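Local coordinates for peptide ABC transporter, peptide-binding protein (Enterococcus faecalis, PDB 3O6P) that belongs to the family 5 bacterial solute-binding proteins and probably delivers peptides to an ABC transporter, this chain being a segment from the C-terminal half of the whole protein, at residues S32-L38 with F117-I122; L53-A59 with A162-L168; G73-E77 with K214-M220; A83-W87 with D124-V129. All blocks are in the same frame, centred on the assembly; numbering follows the deposited sequence. Where two conformers were deposited one is given.

Contact 1 (S32-L38 with F117-I122)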
loop_
_atom_site.group_PDB
_atom_site.type_symbol
_atom_site.label_atom_id
_atom_site.label_comp_id
_atom_site.label_asym_id
_atom_site.label_seq_id
_atom_site.Cartn_x
_atom_site.Cartn_y
_atom_site.Cartn_z
ATOM N N SER A 32 1.489 -11.807 4.568
ATOM C CA SER A 32 0.886 -13.042 4.085
ATOM C C SER A 32 0.924 -13.195 2.562
ATOM O O SER A 32 0.474 -14.226 2.053
ATOM C CB SER A 32 -0.571 -13.128 4.542
ATOM O OG SER A 32 -1.355 -12.274 3.745
ATOM N N ILE A 33 1.422 -12.184 1.840
ATOM C CA ILE A 33 1.356 -12.211 0.370
ATOM C C ILE A 33 2.745 -12.390 -0.235
ATOM O O ILE A 33 3.623 -11.538 -0.070
ATOM C CB ILE A 33 0.687 -10.919 -0.172
ATOM C CG1 ILE A 33 -0.696 -10.666 0.477
ATOM C CG2 ILE A 33 0.638 -10.917 -1.724
ATOM C CD1 ILE A 33 -1.157 -9.214 0.289
ATOM N N ASP A 34 2.934 -13.506 -0.916
ATOM C CA ASP A 34 4.209 -13.820 -1.576
ATOM C C ASP A 34 4.260 -13.028 -2.873
ATOM O O ASP A 34 3.760 -13.483 -3.896
ATOM C CB ASP A 34 4.277 -15.330 -1.819
ATOM C CG ASP A 34 5.608 -15.805 -2.375
ATOM O OD1 ASP A 34 6.458 -14.968 -2.779
ATOM O OD2 ASP A 34 5.795 -17.060 -2.423
ATOM N N ARG A 35 4.862 -11.840 -2.817
ATOM C CA ARG A 35 4.935 -10.943 -3.979
ATOM C C ARG A 35 5.752 -11.559 -5.124
ATOM O O ARG A 35 5.462 -11.304 -6.308
ATOM C CB ARG A 35 5.631 -9.612 -3.617
ATOM C CG ARG A 35 5.170 -8.820 -2.368
ATOM C CD ARG A 35 3.755 -8.454 -2.454
ATOM N NE ARG A 35 3.327 -7.394 -1.509
ATOM C CZ ARG A 35 3.322 -7.482 -0.169
ATOM N NH1 ARG A 35 3.785 -8.558 0.477
ATOM N NH2 ARG A 35 2.830 -6.484 0.550
ATOM N N LYS A 36 6.789 -12.325 -4.779
ATOM C CA LYS A 36 7.602 -12.993 -5.801
ATOM C C LYS A 36 6.728 -13.975 -6.613
ATOM O O LYS A 36 6.729 -13.964 -7.845
ATOM C CB LYS A 36 8.793 -13.718 -5.150
ATOM C CG LYS A 36 9.793 -14.283 -6.160
ATOM C CD LYS A 36 10.949 -15.009 -5.458
ATOM C CE LYS A 36 12.021 -15.450 -6.461
ATOM N NZ LYS A 36 12.773 -14.299 -7.081
ATOM N N ALA A 37 5.961 -14.803 -5.925
ATOM C CA ALA A 37 5.050 -15.723 -6.616
ATOM C C ALA A 37 4.019 -14.946 -7.438
ATOM O O ALA A 37 3.658 -15.346 -8.568
ATOM C CB ALA A 37 4.335 -16.636 -5.579
ATOM N N LEU A 38 3.504 -13.858 -6.870
ATOM C CA LEU A 38 2.497 -13.080 -7.572
ATOM C C LEU A 38 3.078 -12.604 -8.897
ATOM O O LEU A 38 2.460 -12.778 -9.948
ATOM C CB LEU A 38 2.011 -11.883 -6.735
ATOM C CG LEU A 38 1.074 -10.858 -7.408
ATOM C CD1 LEU A 38 -0.262 -11.480 -7.898
ATOM C CD2 LEU A 38 0.820 -9.702 -6.427
ATOM N N PHE A 117 -5.319 -14.403 -5.969
ATOM C CA PHE A 117 -4.093 -14.796 -5.299
ATOM C C PHE A 117 -4.001 -14.090 -3.939
ATOM O O PHE A 117 -3.646 -14.697 -2.949
ATOM C CB PHE A 117 -2.863 -14.463 -6.161
ATOM C CG PHE A 117 -1.556 -14.866 -5.502
ATOM C CD1 PHE A 117 -1.119 -16.177 -5.569
ATOM C CD2 PHE A 117 -0.777 -13.927 -4.793
ATOM C CE1 PHE A 117 0.075 -16.565 -4.949
ATOM C CE2 PHE A 117 0.420 -14.301 -4.171
ATOM C CZ PHE A 117 0.846 -15.634 -4.248
ATOM N N VAL A 118 -4.329 -12.802 -3.897
ATOM C CA VAL A 118 -4.294 -12.060 -2.620
ATOM C C VAL A 118 -5.313 -12.575 -1.603
ATOM O O VAL A 118 -4.988 -12.767 -0.426
ATOM C CB VAL A 118 -4.458 -10.565 -2.874
ATOM C CG1 VAL A 118 -4.611 -9.814 -1.560
ATOM C CG2 VAL A 118 -3.206 -10.080 -3.612
ATOM N N GLN A 119 -6.538 -12.802 -2.072
ATOM C CA GLN A 119 -7.592 -13.388 -1.249
ATOM C C GLN A 119 -7.155 -14.733 -0.691
ATOM O O GLN A 119 -7.278 -14.955 0.514
ATOM C CB GLN A 119 -8.853 -13.561 -2.106
ATOM C CG GLN A 119 -9.921 -14.396 -1.475
ATOM C CD GLN A 119 -10.958 -14.875 -2.502
ATOM O OE1 GLN A 119 -10.660 -15.134 -3.713
ATOM N NE2 GLN A 119 -12.181 -14.980 -2.043
ATOM N N GLY A 120 -6.643 -15.634 -1.545
ATOM C CA GLY A 120 -6.218 -16.955 -1.047
ATOM C C GLY A 120 -5.093 -16.861 -0.032
ATOM O O GLY A 120 -5.066 -17.593 0.975
ATOM N N SER A 121 -4.146 -15.978 -0.309
ATOM C CA SER A 121 -2.971 -15.824 0.556
ATOM C C SER A 121 -3.345 -15.349 1.965
ATOM O O SER A 121 -2.912 -15.931 2.974
ATOM C CB SER A 121 -1.989 -14.825 -0.069
ATOM O OG SER A 121 -1.436 -15.316 -1.294
ATOM N N ILE A 122 -4.155 -14.298 2.049
ATOM C CA ILE A 122 -4.559 -13.769 3.347
ATOM C C ILE A 122 -5.404 -14.789 4.114
ATOM O O ILE A 122 -5.137 -15.090 5.298
ATOM C CB ILE A 122 -5.348 -12.454 3.176
ATOM C CG1 ILE A 122 -4.493 -11.382 2.500
ATOM C CG2 ILE A 122 -5.899 -11.989 4.514
ATOM C CD1 ILE A 122 -5.295 -10.178 1.974
HETATM O O HOH W 1 -0.315 -16.899 2.559
HETATM O O HOH W 2 1.228 -15.768 -1.070
#

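Contact 2 (L53-A59 with A162-L168)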
loop_
_atom_site.group_PDB
_atom_site.type_symbol
_atom_site.label_atom_id
_atom_site.label_comp_id
_atom_site.label_asym_id
_atom_site.label_seq_id
_atom_site.Cartn_x
_atom_site.Cartn_y
_atom_site.Cartn_z
ATOM N N LEU A 53 6.383 1.964 -1.757
ATOM C CA LEU A 53 5.343 2.689 -2.459
ATOM C C LEU A 53 5.925 3.381 -3.679
ATOM O O LEU A 53 5.423 3.217 -4.794
ATOM C CB LEU A 53 4.680 3.704 -1.520
ATOM C CG LEU A 53 3.688 4.650 -2.198
ATOM C CD1 LEU A 53 2.525 3.856 -2.832
ATOM C CD2 LEU A 53 3.153 5.713 -1.229
ATOM N N VAL A 54 6.964 4.172 -3.484
ATOM C CA VAL A 54 7.555 4.885 -4.639
ATOM C C VAL A 54 8.310 3.845 -5.482
ATOM O O VAL A 54 9.099 3.067 -4.922
ATOM C CB VAL A 54 8.529 5.975 -4.143
ATOM C CG1 VAL A 54 9.320 6.586 -5.309
ATOM C CG2 VAL A 54 7.762 7.071 -3.399
ATOM N N PRO A 55 8.065 3.800 -6.811
ATOM C CA PRO A 55 8.794 2.825 -7.653
ATOM C C PRO A 55 10.300 2.982 -7.598
ATOM O O PRO A 55 10.808 4.096 -7.436
ATOM C CB PRO A 55 8.314 3.159 -9.070
ATOM C CG PRO A 55 6.966 3.700 -8.852
ATOM C CD PRO A 55 7.033 4.500 -7.592
ATOM N N ALA A 56 10.993 1.858 -7.742
ATOM C CA ALA A 56 12.446 1.803 -7.902
ATOM C C ALA A 56 12.859 2.239 -9.299
ATOM O O ALA A 56 12.078 2.137 -10.240
ATOM C CB ALA A 56 12.941 0.383 -7.635
ATOM N N ASP A 57 14.103 2.694 -9.426
ATOM C CA ASP A 57 14.684 3.122 -10.712
ATOM C C ASP A 57 13.912 4.263 -11.334
ATOM O O ASP A 57 13.828 4.356 -12.559
ATOM C CB ASP A 57 14.768 1.964 -11.719
ATOM C CG ASP A 57 15.570 0.796 -11.207
ATOM O OD1 ASP A 57 16.589 1.017 -10.524
ATOM O OD2 ASP A 57 15.177 -0.359 -11.494
HETATM N N MSE A 58 13.356 5.142 -10.504
HETATM C CA MSE A 58 12.579 6.265 -11.028
HETATM C C MSE A 58 13.158 7.630 -10.676
HETATM O O MSE A 58 13.305 8.486 -11.555
HETATM C CB MSE A 58 11.124 6.186 -10.560
HETATM C CG MSE A 58 10.277 7.283 -11.159
HETATM SE SE MSE A 58 8.532 7.382 -10.337
HETATM C CE MSE A 58 9.012 8.134 -8.607
ATOM N N ALA A 59 13.475 7.833 -9.399
ATOM C CA ALA A 59 13.999 9.123 -8.925
ATOM C C ALA A 59 15.386 9.010 -8.292
ATOM O O ALA A 59 15.651 8.093 -7.500
ATOM C CB ALA A 59 13.023 9.767 -7.947
ATOM N N ALA A 162 8.717 11.777 -13.004
ATOM C CA ALA A 162 9.449 10.881 -12.099
ATOM C C ALA A 162 9.754 11.468 -10.710
ATOM O O ALA A 162 10.895 11.402 -10.237
ATOM C CB ALA A 162 10.742 10.397 -12.781
ATOM N N ASP A 163 8.752 12.048 -10.059
ATOM C CA ASP A 163 8.964 12.552 -8.710
ATOM C C ASP A 163 8.279 11.708 -7.617
ATOM O O ASP A 163 7.096 11.390 -7.726
ATOM C CB ASP A 163 8.556 14.011 -8.574
ATOM C CG ASP A 163 9.102 14.627 -7.311
ATOM O OD1 ASP A 163 10.300 15.038 -7.287
ATOM O OD2 ASP A 163 8.341 14.674 -6.337
ATOM N N PRO A 164 9.013 11.391 -6.535
ATOM C CA PRO A 164 8.437 10.539 -5.499
ATOM C C PRO A 164 7.173 11.133 -4.869
ATOM O O PRO A 164 6.302 10.389 -4.460
ATOM C CB PRO A 164 9.568 10.427 -4.462
ATOM C CG PRO A 164 10.805 10.713 -5.242
ATOM C CD PRO A 164 10.389 11.787 -6.190
ATOM N N SER A 165 7.054 12.465 -4.836
ATOM C CA SER A 165 5.883 13.086 -4.225
ATOM C C SER A 165 4.601 12.740 -4.985
ATOM O O SER A 165 3.528 12.800 -4.400
ATOM C CB SER A 165 6.035 14.604 -4.161
ATOM O OG SER A 165 6.040 15.154 -5.461
ATOM N N SER A 166 4.712 12.400 -6.270
ATOM C CA SER A 166 3.546 11.999 -7.063
ATOM C C SER A 166 2.833 10.844 -6.367
ATOM O O SER A 166 1.607 10.784 -6.354
ATOM C CB SER A 166 3.972 11.583 -8.460
ATOM O OG SER A 166 2.860 11.234 -9.255
ATOM N N PHE A 167 3.609 9.928 -5.791
ATOM C CA PHE A 167 3.040 8.793 -5.058
ATOM C C PHE A 167 2.725 9.130 -3.610
ATOM O O PHE A 167 1.666 8.761 -3.090
ATOM C CB PHE A 167 4.013 7.617 -5.102
ATOM C CG PHE A 167 4.139 7.019 -6.469
ATOM C CD1 PHE A 167 3.397 5.878 -6.815
ATOM C CD2 PHE A 167 4.970 7.618 -7.437
ATOM C CE1 PHE A 167 3.483 5.348 -8.086
ATOM C CE2 PHE A 167 5.081 7.072 -8.707
ATOM C CZ PHE A 167 4.314 5.935 -9.039
ATOM N N LEU A 168 3.659 9.821 -2.958
ATOM C CA LEU A 168 3.540 10.048 -1.531
ATOM C C LEU A 168 2.371 10.994 -1.206
ATOM O O LEU A 168 1.660 10.778 -0.224
ATOM C CB LEU A 168 4.853 10.572 -0.955
ATOM C CG LEU A 168 6.045 9.626 -1.141
ATOM C CD1 LEU A 168 7.353 10.404 -0.916
ATOM C CD2 LEU A 168 5.956 8.428 -0.155
#

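Contact 3 (G73-E77 with K214-M220)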
loop_
_atom_site.group_PDB
_atom_site.type_symbol
_atom_site.label_atom_id
_atom_site.label_comp_id
_atom_site.label_asym_id
_atom_site.label_seq_id
_atom_site.Cartn_x
_atom_site.Cartn_y
_atom_site.Cartn_z
ATOM N N GLY A 73 15.240 2.080 1.490
ATOM C CA GLY A 73 15.141 0.663 1.914
ATOM C C GLY A 73 13.741 0.075 1.709
ATOM O O GLY A 73 12.841 0.730 1.186
ATOM N N SER A 74 13.564 -1.185 2.108
ATOM C CA SER A 74 12.285 -1.853 1.955
ATOM C C SER A 74 11.835 -2.411 3.285
ATOM O O SER A 74 12.638 -3.052 3.984
ATOM C CB SER A 74 12.404 -3.026 0.957
ATOM O OG SER A 74 11.142 -3.675 0.817
ATOM N N GLN A 75 10.550 -2.232 3.604
ATOM C CA GLN A 75 9.949 -2.912 4.765
ATOM C C GLN A 75 8.883 -3.934 4.336
ATOM O O GLN A 75 8.065 -4.409 5.158
ATOM C CB GLN A 75 9.372 -1.849 5.714
ATOM C CG GLN A 75 10.495 -0.850 6.096
ATOM C CD GLN A 75 10.127 0.119 7.184
ATOM O OE1 GLN A 75 9.939 1.329 6.937
ATOM N NE2 GLN A 75 10.055 -0.388 8.404
ATOM N N ILE A 76 8.910 -4.306 3.059
ATOM C CA ILE A 76 7.969 -5.310 2.525
ATOM C C ILE A 76 8.614 -6.682 2.580
ATOM O O ILE A 76 9.702 -6.878 2.010
ATOM C CB ILE A 76 7.479 -4.972 1.114
ATOM C CG1 ILE A 76 6.690 -3.650 1.144
ATOM C CG2 ILE A 76 6.621 -6.186 0.532
ATOM C CD1 ILE A 76 6.142 -3.242 -0.181
ATOM N N GLU A 77 7.971 -7.595 3.315
ATOM C CA GLU A 77 8.438 -8.961 3.506
ATOM C C GLU A 77 7.297 -9.911 3.271
ATOM O O GLU A 77 6.145 -9.582 3.540
ATOM C CB GLU A 77 8.883 -9.178 4.950
ATOM C CG GLU A 77 10.373 -9.243 5.146
ATOM C CD GLU A 77 11.041 -7.969 4.769
ATOM O OE1 GLU A 77 10.454 -6.896 5.032
ATOM O OE2 GLU A 77 12.153 -8.028 4.205
ATOM N N LYS A 214 9.395 6.032 4.354
ATOM C CA LYS A 214 9.720 5.131 5.479
ATOM C C LYS A 214 8.601 5.135 6.509
ATOM O O LYS A 214 8.386 4.136 7.207
ATOM C CB LYS A 214 11.057 5.486 6.124
ATOM C CG LYS A 214 12.244 5.254 5.179
ATOM C CD LYS A 214 13.582 5.316 5.855
ATOM C CE LYS A 214 14.050 6.673 6.157
ATOM N NZ LYS A 214 15.491 6.573 6.681
ATOM N N THR A 215 7.881 6.252 6.621
ATOM C CA THR A 215 6.794 6.304 7.614
ATOM C C THR A 215 5.603 5.431 7.189
ATOM O O THR A 215 5.133 4.596 7.960
ATOM C CB THR A 215 6.328 7.744 7.833
ATOM O OG1 THR A 215 7.437 8.517 8.336
ATOM C CG2 THR A 215 5.173 7.797 8.854
ATOM N N ILE A 216 5.142 5.605 5.961
ATOM C CA ILE A 216 3.985 4.819 5.499
ATOM C C ILE A 216 4.322 3.340 5.356
ATOM O O ILE A 216 3.482 2.491 5.637
ATOM C CB ILE A 216 3.327 5.413 4.230
ATOM C CG1 ILE A 216 1.965 4.751 3.977
ATOM C CG2 ILE A 216 4.269 5.360 3.022
ATOM C CD1 ILE A 216 1.147 5.471 2.911
HETATM N N MSE A 217 5.566 3.018 4.977
HETATM C CA MSE A 217 5.945 1.600 4.942
HETATM C C MSE A 217 6.137 1.038 6.332
HETATM O O MSE A 217 5.872 -0.156 6.575
HETATM C CB MSE A 217 7.178 1.404 4.070
HETATM C CG MSE A 217 6.831 1.620 2.591
HETATM SE SE MSE A 217 5.558 0.342 1.840
HETATM C CE MSE A 217 3.909 1.342 2.081
ATOM N N GLY A 218 6.555 1.906 7.263
ATOM C CA GLY A 218 6.804 1.467 8.649
ATOM C C GLY A 218 5.537 1.109 9.407
ATOM O O GLY A 218 5.576 0.267 10.296
ATOM N N ASP A 219 4.421 1.756 9.082
ATOM C CA ASP A 219 3.139 1.357 9.692
ATOM C C ASP A 219 2.194 0.741 8.647
ATOM O O ASP A 219 1.019 0.596 8.904
ATOM C CB ASP A 219 2.458 2.455 10.573
ATOM C CG ASP A 219 1.846 3.575 9.775
ATOM O OD1 ASP A 219 2.123 3.664 8.553
ATOM O OD2 ASP A 219 1.073 4.378 10.376
HETATM N N MSE A 220 2.751 0.365 7.487
HETATM C CA MSE A 220 2.017 -0.266 6.378
HETATM C C MSE A 220 0.657 0.376 6.127
HETATM O O MSE A 220 -0.381 -0.291 6.120
HETATM C CB MSE A 220 1.917 -1.802 6.556
HETATM C CG MSE A 220 1.592 -2.559 5.283
HETATM SE SE MSE A 220 2.996 -2.431 3.950
HETATM C CE MSE A 220 4.451 -3.278 4.915
#

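Contact 4 (A83-W87 with D124-V129). With NA (sodium ion), chain B.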
loop_
_atom_site.group_PDB
_atom_site.type_symbol
_atom_site.label_atom_id
_atom_site.label_comp_id
_atom_site.label_asym_id
_atom_site.label_seq_id
_atom_site.Cartn_x
_atom_site.Cartn_y
_atom_site.Cartn_z
ATOM N N ALA A 83 3.191 -13.254 9.623
ATOM C CA ALA A 83 1.780 -12.899 9.422
ATOM C C ALA A 83 0.907 -13.391 10.592
ATOM O O ALA A 83 0.109 -12.640 11.136
ATOM C CB ALA A 83 1.250 -13.448 8.081
ATOM N N LYS A 84 1.082 -14.667 10.965
ATOM C CA LYS A 84 0.338 -15.244 12.067
ATOM C C LYS A 84 0.605 -14.522 13.385
ATOM O O LYS A 84 -0.334 -14.259 14.156
ATOM C CB LYS A 84 0.677 -16.729 12.189
ATOM C CG LYS A 84 0.097 -17.519 10.997
ATOM C CD LYS A 84 0.561 -18.956 10.973
ATOM C CE LYS A 84 0.065 -19.654 9.702
ATOM N NZ LYS A 84 -1.392 -19.980 9.795
ATOM N N GLU A 85 1.870 -14.207 13.652
ATOM C CA GLU A 85 2.232 -13.551 14.912
ATOM C C GLU A 85 1.584 -12.158 14.992
ATOM O O GLU A 85 1.027 -11.764 16.030
ATOM C CB GLU A 85 3.749 -13.394 14.983
ATOM C CG GLU A 85 4.230 -12.652 16.222
ATOM C CD GLU A 85 5.702 -12.241 16.162
ATOM O OE1 GLU A 85 6.332 -12.321 15.076
ATOM O OE2 GLU A 85 6.229 -11.803 17.213
ATOM N N TYR A 86 1.661 -11.413 13.898
ATOM C CA TYR A 86 1.096 -10.059 13.886
ATOM C C TYR A 86 -0.425 -10.058 13.979
ATOM O O TYR A 86 -1.011 -9.167 14.594
ATOM C CB TYR A 86 1.595 -9.293 12.651
ATOM C CG TYR A 86 2.972 -8.713 12.895
ATOM C CD1 TYR A 86 4.085 -9.550 13.111
ATOM C CD2 TYR A 86 3.158 -7.338 12.995
ATOM C CE1 TYR A 86 5.347 -9.011 13.361
ATOM C CE2 TYR A 86 4.421 -6.797 13.228
ATOM C CZ TYR A 86 5.501 -7.632 13.412
ATOM O OH TYR A 86 6.741 -7.080 13.653
ATOM N N TRP A 87 -1.073 -11.060 13.383
ATOM C CA TRP A 87 -2.505 -11.179 13.518
ATOM C C TRP A 87 -2.886 -11.527 14.969
ATOM O O TRP A 87 -3.863 -10.974 15.500
ATOM C CB TRP A 87 -3.035 -12.207 12.512
ATOM C CG TRP A 87 -4.470 -12.714 12.682
ATOM C CD1 TRP A 87 -4.871 -14.018 12.705
ATOM C CD2 TRP A 87 -5.666 -11.928 12.770
ATOM N NE1 TRP A 87 -6.244 -14.090 12.814
ATOM C CE2 TRP A 87 -6.752 -12.823 12.867
ATOM C CE3 TRP A 87 -5.927 -10.554 12.784
ATOM C CZ2 TRP A 87 -8.087 -12.386 12.986
ATOM C CZ3 TRP A 87 -7.260 -10.126 12.899
ATOM C CH2 TRP A 87 -8.316 -11.036 12.990
ATOM N N ASP A 124 -5.699 -18.013 3.770
ATOM C CA ASP A 124 -4.979 -19.206 4.138
ATOM C C ASP A 124 -4.041 -18.983 5.347
ATOM O O ASP A 124 -3.977 -19.815 6.263
ATOM C CB ASP A 124 -4.204 -19.724 2.915
ATOM C CG ASP A 124 -3.580 -21.041 3.188
ATOM O OD1 ASP A 124 -4.318 -22.041 3.216
ATOM O OD2 ASP A 124 -2.365 -21.066 3.443
ATOM N N ALA A 125 -3.350 -17.840 5.363
ATOM C CA ALA A 125 -2.336 -17.559 6.379
ATOM C C ALA A 125 -2.914 -17.234 7.754
ATOM O O ALA A 125 -2.318 -17.596 8.778
ATOM C CB ALA A 125 -1.404 -16.427 5.916
ATOM N N LEU A 126 -4.077 -16.578 7.772
ATOM C CA LEU A 126 -4.619 -16.017 9.011
ATOM C C LEU A 126 -5.846 -16.772 9.476
ATOM O O LEU A 126 -6.919 -16.671 8.886
ATOM C CB LEU A 126 -4.928 -14.535 8.824
ATOM C CG LEU A 126 -3.758 -13.696 8.296
ATOM C CD1 LEU A 126 -4.121 -12.200 8.184
ATOM C CD2 LEU A 126 -2.474 -13.872 9.120
ATOM N N ASP A 127 -5.695 -17.539 10.541
ATOM C CA ASP A 127 -6.801 -18.356 11.029
ATOM C C ASP A 127 -7.849 -17.435 11.632
ATOM O O ASP A 127 -7.529 -16.633 12.494
ATOM C CB ASP A 127 -6.311 -19.391 12.054
ATOM C CG ASP A 127 -5.564 -20.572 11.399
ATOM O OD1 ASP A 127 -5.875 -20.948 10.245
ATOM O OD2 ASP A 127 -4.679 -21.155 12.058
ATOM N N GLY A 128 -9.094 -17.549 11.183
ATOM C CA GLY A 128 -10.150 -16.661 11.666
ATOM C C GLY A 128 -10.395 -15.477 10.741
ATOM O O GLY A 128 -11.270 -14.636 11.010
ATOM N N VAL A 129 -9.638 -15.410 9.650
ATOM C CA VAL A 129 -9.895 -14.371 8.629
ATOM C C VAL A 129 -10.514 -14.996 7.373
ATOM O O VAL A 129 -9.976 -15.978 6.827
ATOM C CB VAL A 129 -8.628 -13.601 8.263
ATOM C CG1 VAL A 129 -8.936 -12.501 7.215
ATOM C CG2 VAL A 129 -7.990 -12.950 9.499
HETATM NA NA NA B . -8.371 -18.025 7.398
HETATM O O HOH W 3 -1.836 -21.075 7.377
HETATM O O HOH W 4 -6.695 -19.876 7.926
HETATM O O HOH W 5 -9.916 -18.885 9.008
HETATM O O HOH W 6 -9.485 -19.807 6.003
#

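Contact 1 (S32-L38 with F117-I122)
Two hydrogen bonds hold Ser121 OG at the point where helix 109-125 faces residues Ser32-Leu38. The hydroxyl donates to Phe117 O, one turn earlier, at 2.8 Å, and accepts from a water at 2.7 Å that also takes the N-H of Asp34. Its chi1 of -66° sets OG beside the backbone N and lets it lean back along the helix. Phe117 O therefore has two donors, Ser121 N and Ser121 OG, which arrive from opposite faces of its carbonyl plane. A second water donates to both Ser32 O and Ser121 O, so the polar links between the segments run through water. As a packing contact, Ser121 CB lies 3.3 Å from Ser32 O.

Beside this polar strip lies the ring of Phe117, swung out from the helix by a chi1 of 180°. One face carries Leu38 CA near its rim, the opposite face carries Ser121 OG, and Ile33 CG2 sits at the edge. The small methyl of Ala37 fits close to the ring, its CB 3.9 Å from Phe117 CZ. Deeper in, Ile33 CD1 meets Val118 CG1 at 4.0 Å, branched side chains suited to a buried seam that continues onto Leu225 of strand 223-228. Asp34 caps helix 35-43, with its OD1 accepting from Ala37 N at 3.2 Å.

Serine suits position 121 because it is small enough for close approach and polar enough to hold water. The chemistry implies an interface directly packed on its apolar side, while bridging waters satisfy backbone groups along the other.

Contact 2 (L53-A59 with A162-L168)
Pro55 and Phe167 approach from opposite directions, and the proline stands edge-on over the phenyl face: Pro55 CD lies above the centre of the ring, 3.4 Å from its centroid and 15° off the normal, a CH-pi contact. Met58, a selenomethionine in the crystal, crosses the same phenylalanine obliquely. Its SE lies 3.8 Å from Phe167 CE2 in a Met-aromatic contact, and the bend at its third torsion (72°) brings CE round to the Asp163-Pro164 peptide. Val54 and Leu168 cross at about a right angle, with Val54 CG2 meeting Leu168 CG at 3.8 Å; the other branch, CG1, rests on Pro164 CB. Alanine suits the two tight points, since Ala59 CB reaches Pro164 CG at 3.6 Å and Ala162 CB lies 3.5 Å from Met58 CG.

No hydrogen bond joins the segments. The turn into helix 165-168 is instead held from within, as Asp163 OD2 accepts from both the N and the OG of Ser165 and also forms a salt bridge with Arg205 of helix 202-218. Phe167 meets Trp157 of strand 152-158 edge-to-face and touches Thr6 of strand 5-11. Phe68 of helix 68-72 packs on Val54 and Pro164, placing the contact between the central sheet and two helices.

Contact 3 (G73-E77 with K214-M220)
With CG set beside its backbone N (chi1 -56°) and the chain extended beyond, Gln75 carries its amide across to Gly218, in the last turn of helix 202-218. That helix ends in a Schellman motif whose C-prime residue is Met220, at positive phi. The amide lies against the backbone of Gly218, with Gln75 CD 3.9 Å from Gly218 CA.

The apolar half rests on two selenomethionines. The chi2 of -64° in Met217 sets its SE 4.2 Å from Ile76 CD1, the two side chains crossing at a slant. Met220, bent at chi2 and chi3, brings CE to 3.8 Å from Gln75 O and 4.4 Å from Ile76 CG1. Long flexible chains, selenoethers in this crystal, suit this place, because they can bend to follow both the isoleucine and the loop backbone; Pro224 of strand 223-228 touches Ile76 and Met217 as well.

The loop has its own brace. Gly73 leaves helix 68-72 with the positive phi that glycine readily adopts, and Ser74 then forms an ST turn, while its hydroxyl is also bonded to Asn51 O. In that turn Ile76 N donates to Ser74 OG at 3.2 Å, with an N-H...O angle of 161°.

Contact 4 (A83-W87 with D124-V129)
Trp87 makes the tight side of this contact against the turn Leu126-Val129. Val129 CG2 lies over the six-membered ring, 3.8 Å from its centroid, and Leu126 CB covers the five-membered ring on the same face. The indole is fixed in its plane as well: NE1 donates to Asp127 O at 2.9 Å, nearly straight at 164°, the oxygen lying in the ring plane. Leu126 CD2 packs beside it, 3.9 Å from Ala83 CB, where a small residue allows close approach.

The solvent side, round Lys84, is looser. Lys84 stretches along the helix end, and a bend at its last torsion (-76°) brings NZ to Ala125 O at 2.8 Å. A water also links NZ to Asp124 O, while Asp127 OD2 stays 4.2 Å from NZ, beyond a salt bridge.

The turn itself holds a well-ligated sodium ion. Being type II, with glycine at its positive-phi position 128, it brings the carbonyls of Leu126 (2.5 Å from O to the metal) and Val129 (2.7 Å from O), its first and last residues, to the ion; Gln123 O joins from the helix before it, and three waters complete the site.

Helix 80-94 thus leans on the junction between helix 109-125 and strand 129-136, with Leu99 of strand 99-106 touching both Trp87 and Val129.

In the fold
From the N terminus, the first segments of contacts 1, 2, 3 and 4 come in order, all before helix 109-125. That helix closes contact 1 on 32-38, and its end closes contact 4 on 83-87; the two cross and touch through Ser32, Ala83 and Ala125. Contact 2 closes later, at 162-168, and contact 3 last, at 214-220. Contacts 2 and 3 cross each other and both cross contact 1, whereas contact 4 is nested inside both their loops. Contacts 2 and 4 lie on opposite sides of the chain's centre, about 31 Å apart between centres. Contact 3 touches contacts 1 and 2, tying the end of helix 202-218 to the loop between helices 68-72 and 80-94.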